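Local coordinates for pyridoxal phosphate homeostasis protein (Bifidobacterium adolescentis ATCC 15703, PDB 3CPG) that probably binds pyridoxal 5'-phosphate and takes part in keeping the cell's supply of this cofactor in balance, at residues A[137-151]-A[189-202]. Residues are numbered along the deposited sequence; the frame is centred on the assembly and turned at random.
Sequences TIESVDSIDLAEKIS and KIGTLDGIELQGLM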
ATOM      1  N   THR A 137       5.482   1.467   6.081  1.00  6.42           N
ATOM      2  CA  THR A 137       4.091   1.896   6.127  1.00  4.98           C
ATOM      3  C   THR A 137       3.134   0.718   6.288  1.00  5.53           C
ATOM      4  O   THR A 137       3.248  -0.288   5.590  1.00  3.49           O
ATOM      5  CB  THR A 137       3.677   2.661   4.850  1.00  5.68           C
ATOM      6  OG1 THR A 137       4.505   3.817   4.682  1.00  6.80           O
ATOM      7  CG2 THR A 137       2.222   3.112   4.955  1.00  5.39           C
ATOM      8  N   ILE A 138       2.197   0.852   7.221  1.00  4.04           N
ATOM      9  CA  ILE A 138       1.175  -0.168   7.453  1.00  4.33           C
ATOM     10  C   ILE A 138      -0.127   0.411   6.892  1.00  5.35           C
ATOM     11  O   ILE A 138      -0.739   1.296   7.496  1.00  4.45           O
ATOM     12  CB  ILE A 138       1.004  -0.465   8.961  1.00  5.20           C
ATOM     13  CG1 ILE A 138       2.301  -1.050   9.527  1.00  6.70           C
ATOM     14  CG2 ILE A 138      -0.157  -1.433   9.168  1.00  4.91           C
ATOM     15  CD1 ILE A 138       2.304  -1.206  11.047  1.00  6.32           C
ATOM     16  N   GLU A 139      -0.548  -0.093   5.734  1.00  3.33           N
ATOM     17  CA  GLU A 139      -1.745   0.407   5.063  1.00  3.53           C
ATOM     18  C   GLU A 139      -3.080  -0.088   5.597  1.00  5.50           C
ATOM     19  O   GLU A 139      -4.129   0.433   5.216  1.00  6.58           O
ATOM     20  CB  GLU A 139      -1.688   0.061   3.572  1.00  2.84           C
ATOM     21  CG  GLU A 139      -0.573   0.737   2.801  1.00  4.81           C
ATOM     22  CD  GLU A 139      -0.794   0.658   1.302  1.00  4.51           C
ATOM     23  OE1 GLU A 139      -1.957   0.461   0.886  1.00  5.73           O
ATOM     24  OE2 GLU A 139       0.183   0.810   0.539  1.00  5.37           O
ATOM     25  N   SER A 140      -3.044  -1.074   6.484  1.00  4.64           N
ATOM     26  CA  SER A 140      -4.269  -1.680   6.997  1.00  5.89           C
ATOM     27  C   SER A 140      -4.752  -1.260   8.382  1.00  6.47           C
ATOM     28  O   SER A 140      -5.405  -2.046   9.064  1.00  6.81           O
ATOM     29  CB  SER A 140      -4.101  -3.197   6.980  1.00  5.80           C
ATOM     30  OG  SER A 140      -2.959  -3.551   7.745  1.00  6.92           O
ATOM     31  N   VAL A 141      -4.442  -0.044   8.811  1.00  5.90           N
ATOM     32  CA  VAL A 141      -4.893   0.396  10.129  1.00  5.49           C
ATOM     33  C   VAL A 141      -6.373   0.762  10.009  1.00  7.65           C
ATOM     34  O   VAL A 141      -6.728   1.780   9.411  1.00  7.61           O
ATOM     35  CB  VAL A 141      -4.061   1.592  10.614  1.00  4.79           C
ATOM     36  CG1 VAL A 141      -4.455   1.959  12.037  1.00  4.81           C
ATOM     37  CG2 VAL A 141      -2.574   1.238  10.553  1.00  6.35           C
ATOM     38  N   ASP A 142      -7.230  -0.075  10.588  1.00  7.36           N
ATOM     39  CA  ASP A 142      -8.672   0.115  10.493  1.00  7.94           C
ATOM     40  C   ASP A 142      -9.376   0.584  11.762  1.00  7.71           C
ATOM     41  O   ASP A 142     -10.607   0.628  11.804  1.00  8.08           O
ATOM     42  CB  ASP A 142      -9.312  -1.193  10.013  1.00 11.58           C
ATOM     43  CG  ASP A 142      -9.101  -2.340  10.990  1.00 15.15           C
ATOM     44  OD1 ASP A 142      -8.058  -2.365  11.671  1.00 18.87           O
ATOM     45  OD2 ASP A 142      -9.975  -3.227  11.073  1.00 22.79           O
ATOM     46  N   SER A 143      -8.614   0.941  12.789  1.00  7.62           N
ATOM     47  CA  SER A 143      -9.227   1.388  14.031  1.00  8.54           C
ATOM     48  C   SER A 143      -8.289   2.186  14.927  1.00  8.25           C
ATOM     49  O   SER A 143      -7.064   2.086  14.822  1.00  7.87           O
ATOM     50  CB  SER A 143      -9.743   0.186  14.819  1.00  8.65           C
ATOM     51  OG  SER A 143      -8.655  -0.597  15.285  1.00  9.65           O
ATOM     52  N   ILE A 144      -8.880   2.984  15.809  1.00  9.35           N
ATOM     53  CA  ILE A 144      -8.102   3.770  16.750  1.00  9.70           C
ATOM     54  C   ILE A 144      -7.371   2.775  17.641  1.00 10.70           C
ATOM     55  O   ILE A 144      -6.217   2.988  18.020  1.00 10.23           O
ATOM     56  CB  ILE A 144      -9.012   4.655  17.633  1.00 11.26           C
ATOM     57  CG1 ILE A 144      -9.628   5.773  16.785  1.00 11.79           C
ATOM     58  CG2 ILE A 144      -8.213   5.225  18.796  1.00 13.20           C
ATOM     59  CD1 ILE A 144     -10.608   6.670  17.540  1.00 14.19           C
ATOM     60  N   ASP A 145      -8.055   1.678  17.954  1.00 10.83           N
ATOM     61  CA  ASP A 145      -7.498   0.632  18.811  1.00 12.08           C
ATOM     62  C   ASP A 145      -6.207   0.059  18.227  1.00 10.57           C
ATOM     63  O   ASP A 145      -5.194  -0.034  18.924  1.00  8.07           O
ATOM     64  CB  ASP A 145      -8.536  -0.478  19.010  1.00 14.16           C
ATOM     65  CG  ASP A 145      -8.073  -1.554  19.976  1.00 19.44           C
ATOM     66  OD1 ASP A 145      -7.532  -1.205  21.046  1.00 20.82           O
ATOM     67  OD2 ASP A 145      -8.268  -2.749  19.669  1.00 21.71           O
ATOM     68  N   LEU A 146      -6.241  -0.323  16.953  1.00  7.52           N
ATOM     69  CA  LEU A 146      -5.047  -0.874  16.315  1.00  6.21           C
ATOM     70  C   LEU A 146      -3.947   0.181  16.249  1.00  6.73           C
ATOM     71  O   LEU A 146      -2.789  -0.106  16.531  1.00  6.17           O
ATOM     72  CB  LEU A 146      -5.367  -1.383  14.900  1.00  5.86           C
ATOM     73  CG  LEU A 146      -4.211  -2.014  14.107  1.00  5.63           C
ATOM     74  CD1 LEU A 146      -3.560  -3.113  14.934  1.00  5.16           C
ATOM     75  CD2 LEU A 146      -4.730  -2.584  12.783  1.00  4.86           C
ATOM     76  N   ALA A 147      -4.319   1.406  15.894  1.00  6.44           N
ATOM     77  CA  ALA A 147      -3.357   2.497  15.797  1.00  6.64           C
ATOM     78  C   ALA A 147      -2.633   2.702  17.126  1.00  6.97           C
ATOM     79  O   ALA A 147      -1.432   2.970  17.150  1.00  5.82           O
ATOM     80  CB  ALA A 147      -4.067   3.780  15.379  1.00  4.88           C
ATOM     81  N   GLU A 148      -3.369   2.587  18.227  1.00  7.05           N
ATOM     82  CA  GLU A 148      -2.777   2.754  19.554  1.00  8.93           C
ATOM     83  C   GLU A 148      -1.786   1.628  19.836  1.00  8.00           C
ATOM     84  O   GLU A 148      -0.709   1.857  20.387  1.00  9.25           O
ATOM     85  CB  GLU A 148      -3.858   2.747  20.639  1.00 12.97           C
ATOM     86  CG  GLU A 148      -4.839   3.905  20.591  1.00 19.99           C
ATOM     87  CD  GLU A 148      -5.903   3.809  21.676  1.00 24.41           C
ATOM     88  OE1 GLU A 148      -6.549   2.744  21.788  1.00 26.82           O
ATOM     89  OE2 GLU A 148      -6.101   4.800  22.413  1.00 27.93           O
ATOM     90  N   LYS A 149      -2.152   0.407  19.461  1.00  6.08           N
ATOM     91  CA  LYS A 149      -1.275  -0.736  19.686  1.00  5.97           C
ATOM     92  C   LYS A 149       0.019  -0.580  18.896  1.00  4.70           C
ATOM     93  O   LYS A 149       1.094  -0.915  19.379  1.00  5.29           O
ATOM     94  CB  LYS A 149      -1.981  -2.033  19.289  1.00  6.38           C
ATOM     95  CG  LYS A 149      -3.182  -2.350  20.154  1.00  8.52           C
ATOM     96  CD  LYS A 149      -3.921  -3.574  19.645  1.00  8.21           C
ATOM     97  CE  LYS A 149      -5.175  -3.825  20.465  1.00  9.15           C
ATOM     98  NZ  LYS A 149      -5.906  -5.027  19.976  1.00 10.38           N
ATOM     99  N   ILE A 150      -0.087  -0.066  17.675  1.00  4.03           N
ATOM    100  CA  ILE A 150       1.101   0.134  16.854  1.00  3.51           C
ATOM    101  C   ILE A 150       1.926   1.264  17.459  1.00  5.01           C
ATOM    102  O   ILE A 150       3.152   1.185  17.530  1.00  6.13           O
ATOM    103  CB  ILE A 150       0.706   0.470  15.395  1.00  4.83           C
ATOM    104  CG1 ILE A 150      -0.010  -0.739  14.780  1.00  5.62           C
ATOM    105  CG2 ILE A 150       1.941   0.859  14.583  1.00  4.73           C
ATOM    106  CD1 ILE A 150      -0.577  -0.500  13.391  1.00  5.68           C
ATOM    107  N   SER A 151       1.245   2.308  17.917  1.00  5.87           N
ATOM    108  CA  SER A 151       1.917   3.450  18.527  1.00  7.22           C
ATOM    109  C   SER A 151       2.761   3.038  19.738  1.00  7.81           C
ATOM    110  O   SER A 151       3.932   3.405  19.846  1.00  7.89           O
ATOM    111  CB  SER A 151       0.882   4.494  18.961  1.00  7.91           C
ATOM    112  OG  SER A 151       1.485   5.520  19.732  1.00 10.00           O
ATOM    113  N   LYS A 189      -7.749  11.250  15.557  1.00 14.98           N
ATOM    114  CA  LYS A 189      -7.232  10.632  16.776  1.00 14.85           C
ATOM    115  C   LYS A 189      -5.867  10.009  16.482  1.00 13.49           C
ATOM    116  O   LYS A 189      -4.933  10.137  17.274  1.00 12.93           O
ATOM    117  CB  LYS A 189      -8.191   9.554  17.289  1.00 16.04           C
ATOM    118  CG  LYS A 189      -7.649   8.767  18.480  1.00 21.15           C
ATOM    119  CD  LYS A 189      -7.300   9.686  19.645  1.00 23.69           C
ATOM    120  CE  LYS A 189      -6.576   8.936  20.755  1.00 27.05           C
ATOM    121  NZ  LYS A 189      -7.401   7.842  21.334  1.00 29.15           N
ATOM    122  N   ILE A 190      -5.760   9.332  15.341  1.00 12.24           N
ATOM    123  CA  ILE A 190      -4.499   8.709  14.945  1.00 12.84           C
ATOM    124  C   ILE A 190      -3.412   9.778  14.834  1.00 13.38           C
ATOM    125  O   ILE A 190      -2.258   9.549  15.193  1.00 12.68           O
ATOM    126  CB  ILE A 190      -4.638   7.978  13.585  1.00 12.10           C
ATOM    127  CG1 ILE A 190      -5.562   6.767  13.743  1.00 13.63           C
ATOM    128  CG2 ILE A 190      -3.264   7.550  13.072  1.00 14.22           C
ATOM    129  CD1 ILE A 190      -5.850   6.024  12.449  1.00 13.09           C
ATOM    130  N   GLY A 191      -3.795  10.954  14.344  1.00 13.12           N
ATOM    131  CA  GLY A 191      -2.839  12.038  14.198  1.00 13.51           C
ATOM    132  C   GLY A 191      -2.210  12.490  15.504  1.00 14.46           C
ATOM    133  O   GLY A 191      -1.136  13.093  15.500  1.00 15.08           O
ATOM    134  N   THR A 192      -2.866  12.198  16.624  1.00 14.14           N
ATOM    135  CA  THR A 192      -2.349  12.600  17.930  1.00 15.21           C
ATOM    136  C   THR A 192      -1.400  11.578  18.549  1.00 14.64           C
ATOM    137  O   THR A 192      -0.742  11.865  19.548  1.00 15.81           O
ATOM    138  CB  THR A 192      -3.491  12.842  18.941  1.00 15.46           C
ATOM    139  OG1 THR A 192      -4.137  11.599  19.246  1.00 18.07           O
ATOM    140  CG2 THR A 192      -4.507  13.811  18.370  1.00 17.03           C
ATOM    141  N   LEU A 193      -1.324  10.391  17.955  1.00 12.56           N
ATOM    142  CA  LEU A 193      -0.463   9.338  18.486  1.00 11.12           C
ATOM    143  C   LEU A 193       0.999   9.476  18.085  1.00 11.90           C
ATOM    144  O   LEU A 193       1.309   9.755  16.929  1.00 12.30           O
ATOM    145  CB  LEU A 193      -0.980   7.970  18.037  1.00 10.74           C
ATOM    146  CG  LEU A 193      -2.403   7.618  18.478  1.00  9.72           C
ATOM    147  CD1 LEU A 193      -2.848   6.323  17.816  1.00  9.63           C
ATOM    148  CD2 LEU A 193      -2.448   7.490  19.996  1.00 11.51           C
ATOM    149  N   ASP A 194       1.895   9.282  19.052  1.00 11.38           N
ATOM    150  CA  ASP A 194       3.328   9.356  18.786  1.00 10.98           C
ATOM    151  C   ASP A 194       3.767   8.051  18.124  1.00 10.71           C
ATOM    152  O   ASP A 194       3.070   7.041  18.208  1.00 10.47           O
ATOM    153  CB  ASP A 194       4.120   9.539  20.087  1.00 14.74           C
ATOM    154  CG  ASP A 194       3.812  10.850  20.786  1.00 17.80           C
ATOM    155  OD1 ASP A 194       3.802  11.900  20.113  1.00 20.33           O
ATOM    156  OD2 ASP A 194       3.593  10.828  22.017  1.00 21.40           O
ATOM    157  N   GLY A 195       4.919   8.072  17.463  1.00  9.45           N
ATOM    158  CA  GLY A 195       5.413   6.864  16.826  1.00  9.11           C
ATOM    159  C   GLY A 195       4.763   6.501  15.502  1.00 10.61           C
ATOM    160  O   GLY A 195       5.163   5.526  14.866  1.00  8.78           O
ATOM    161  N   ILE A 196       3.752   7.258  15.088  1.00 10.00           N
ATOM    162  CA  ILE A 196       3.103   6.982  13.814  1.00 11.15           C
ATOM    163  C   ILE A 196       2.890   8.245  12.995  1.00 10.62           C
ATOM    164  O   ILE A 196       2.735   9.346  13.534  1.00 11.27           O
ATOM    165  CB  ILE A 196       1.735   6.261  13.982  1.00 13.87           C
ATOM    166  CG1 ILE A 196       0.806   7.075  14.877  1.00 16.20           C
ATOM    167  CG2 ILE A 196       1.945   4.861  14.547  1.00 14.88           C
ATOM    168  CD1 ILE A 196      -0.543   6.413  15.101  1.00 20.11           C
ATOM    169  N   GLU A 197       2.914   8.077  11.679  1.00  8.63           N
ATOM    170  CA  GLU A 197       2.702   9.183  10.762  1.00  8.11           C
ATOM    171  C   GLU A 197       1.571   8.817   9.805  1.00  7.52           C
ATOM    172  O   GLU A 197       1.709   7.913   8.983  1.00  7.38           O
ATOM    173  CB  GLU A 197       3.974   9.476   9.961  1.00  8.55           C
ATOM    174  CG  GLU A 197       3.847  10.680   9.041  1.00 11.91           C
ATOM    175  CD  GLU A 197       5.116  10.970   8.262  1.00 14.80           C
ATOM    176  OE1 GLU A 197       5.405  10.246   7.286  1.00 16.05           O
ATOM    177  OE2 GLU A 197       5.830  11.926   8.632  1.00 18.04           O
ATOM    178  N   LEU A 198       0.448   9.516   9.920  1.00  5.88           N
ATOM    179  CA  LEU A 198      -0.693   9.261   9.044  1.00  5.78           C
ATOM    180  C   LEU A 198      -0.337   9.787   7.656  1.00  6.89           C
ATOM    181  O   LEU A 198      -0.212  10.998   7.457  1.00  7.99           O
ATOM    182  CB  LEU A 198      -1.926   9.985   9.578  1.00  6.08           C
ATOM    183  CG  LEU A 198      -3.193   9.896   8.733  1.00  5.89           C
ATOM    184  CD1 LEU A 198      -3.627   8.444   8.584  1.00  7.07           C
ATOM    185  CD2 LEU A 198      -4.282  10.728   9.390  1.00  7.77           C
ATOM    186  N   GLN A 199      -0.188   8.884   6.693  1.00  4.58           N
ATOM    187  CA  GLN A 199       0.209   9.288   5.344  1.00  4.09           C
ATOM    188  C   GLN A 199      -0.888   9.245   4.288  1.00  3.87           C
ATOM    189  O   GLN A 199      -0.630   9.516   3.110  1.00  4.99           O
ATOM    190  CB  GLN A 199       1.392   8.426   4.898  1.00  4.73           C
ATOM    191  CG  GLN A 199       2.513   8.409   5.927  1.00  6.32           C
ATOM    192  CD  GLN A 199       3.612   7.420   5.596  1.00  6.60           C
ATOM    193  OE1 GLN A 199       3.346   6.316   5.122  1.00  6.91           O
ATOM    194  NE2 GLN A 199       4.854   7.803   5.871  1.00  8.25           N
ATOM    195  N   GLY A 200      -2.105   8.915   4.709  1.00  4.62           N
ATOM    196  CA  GLY A 200      -3.211   8.840   3.773  1.00  4.95           C
ATOM    197  C   GLY A 200      -4.245   7.791   4.144  1.00  4.61           C
ATOM    198  O   GLY A 200      -4.279   7.309   5.280  1.00  4.15           O
ATOM    199  N   LEU A 201      -5.097   7.450   3.182  1.00  4.58           N
ATOM    200  CA  LEU A 201      -6.153   6.461   3.377  1.00  3.50           C
ATOM    201  C   LEU A 201      -5.993   5.299   2.394  1.00  4.53           C
ATOM    202  O   LEU A 201      -5.309   5.419   1.381  1.00  4.14           O
ATOM    203  CB  LEU A 201      -7.523   7.115   3.167  1.00  3.54           C
ATOM    204  CG  LEU A 201      -7.813   8.400   3.955  1.00  3.14           C
ATOM    205  CD1 LEU A 201      -9.180   8.938   3.565  1.00  5.16           C
ATOM    206  CD2 LEU A 201      -7.741   8.126   5.445  1.00  3.65           C
HETATM  207  N   MSE A 202      -6.641   4.180   2.701  1.00  5.14           N
HETATM  208  CA  MSE A 202      -6.578   2.993   1.854  1.00  5.53           C
HETATM  209  C   MSE A 202      -7.928   2.293   1.865  1.00  5.43           C
HETATM  210  O   MSE A 202      -8.666   2.379   2.840  1.00  4.27           O
HETATM  211  CB  MSE A 202      -5.510   2.021   2.391  1.00  4.64           C
HETATM  212  CG  MSE A 202      -5.297   0.725   1.563  1.00  6.57           C
HETATM  213 SE   MSE A 202      -6.545  -0.749   1.818  1.00 12.35          SE
HETATM  214  CE  MSE A 202      -5.461  -1.855   2.937  1.00  7.62           C
TER
HETATM  215  O   HOH W   1       6.887   5.630   6.034  1.00 13.16           O
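The flat amide of Gln199 is held at its edges: Thr137 OG1 donates in the carbonyl plane to a lone pair of Gln199 OE1 at 2.8 Å, and Gln199 NE2 gives one hydrogen to Glu197 OE1, almost in the amide plane, and another to a water shared with Thr137 OG1. Thr137 CG2 comes to OE1 too, somewhat out of that plane. A leucine in place of this glutamine would probably leave Thr137 OG1 without its acceptor and Glu197 OE1 and the water without their amide donors. Met202 CG lies off the OE1 end of the Glu139 carboxylate, close to its plane, at 3.4 Å; OE1 is hydrogen-bonded to Ser243 OG and OE2 to His118 ND1. Selenomethionine Met202, CG anti to the backbone N (chi1 -178°) and bent further out, curls CE back to 3.5 Å from Glu139 O. This is the inside of a TIM barrel of the alanine racemase type: strands 137-141 and 196-202 both pair with strand 161-166 between them, and the side chain of Met202 is about 11 Å from that of Lys57, the predicted cofactor lysine, bare here. Outside the barrel, helix 144-157 packs on the end of helix 183-191 and the turn after it. Ala147 CB faces both Ile190 CG1 and Leu193 CD1, 3.7 Å from each, and the CG2 methyls of Ile150 and Ile196 meet. Ile144 lies across the aliphatic part of Lys189, CG2 3.6 Å from CG, and the bent lysine brings NZ to Glu148 OE2 in a weak 3.5 Å salt bridge. Ser151 OG donates to Asp194 O at 2.7 Å, tilted 20° from the carbonyl plane.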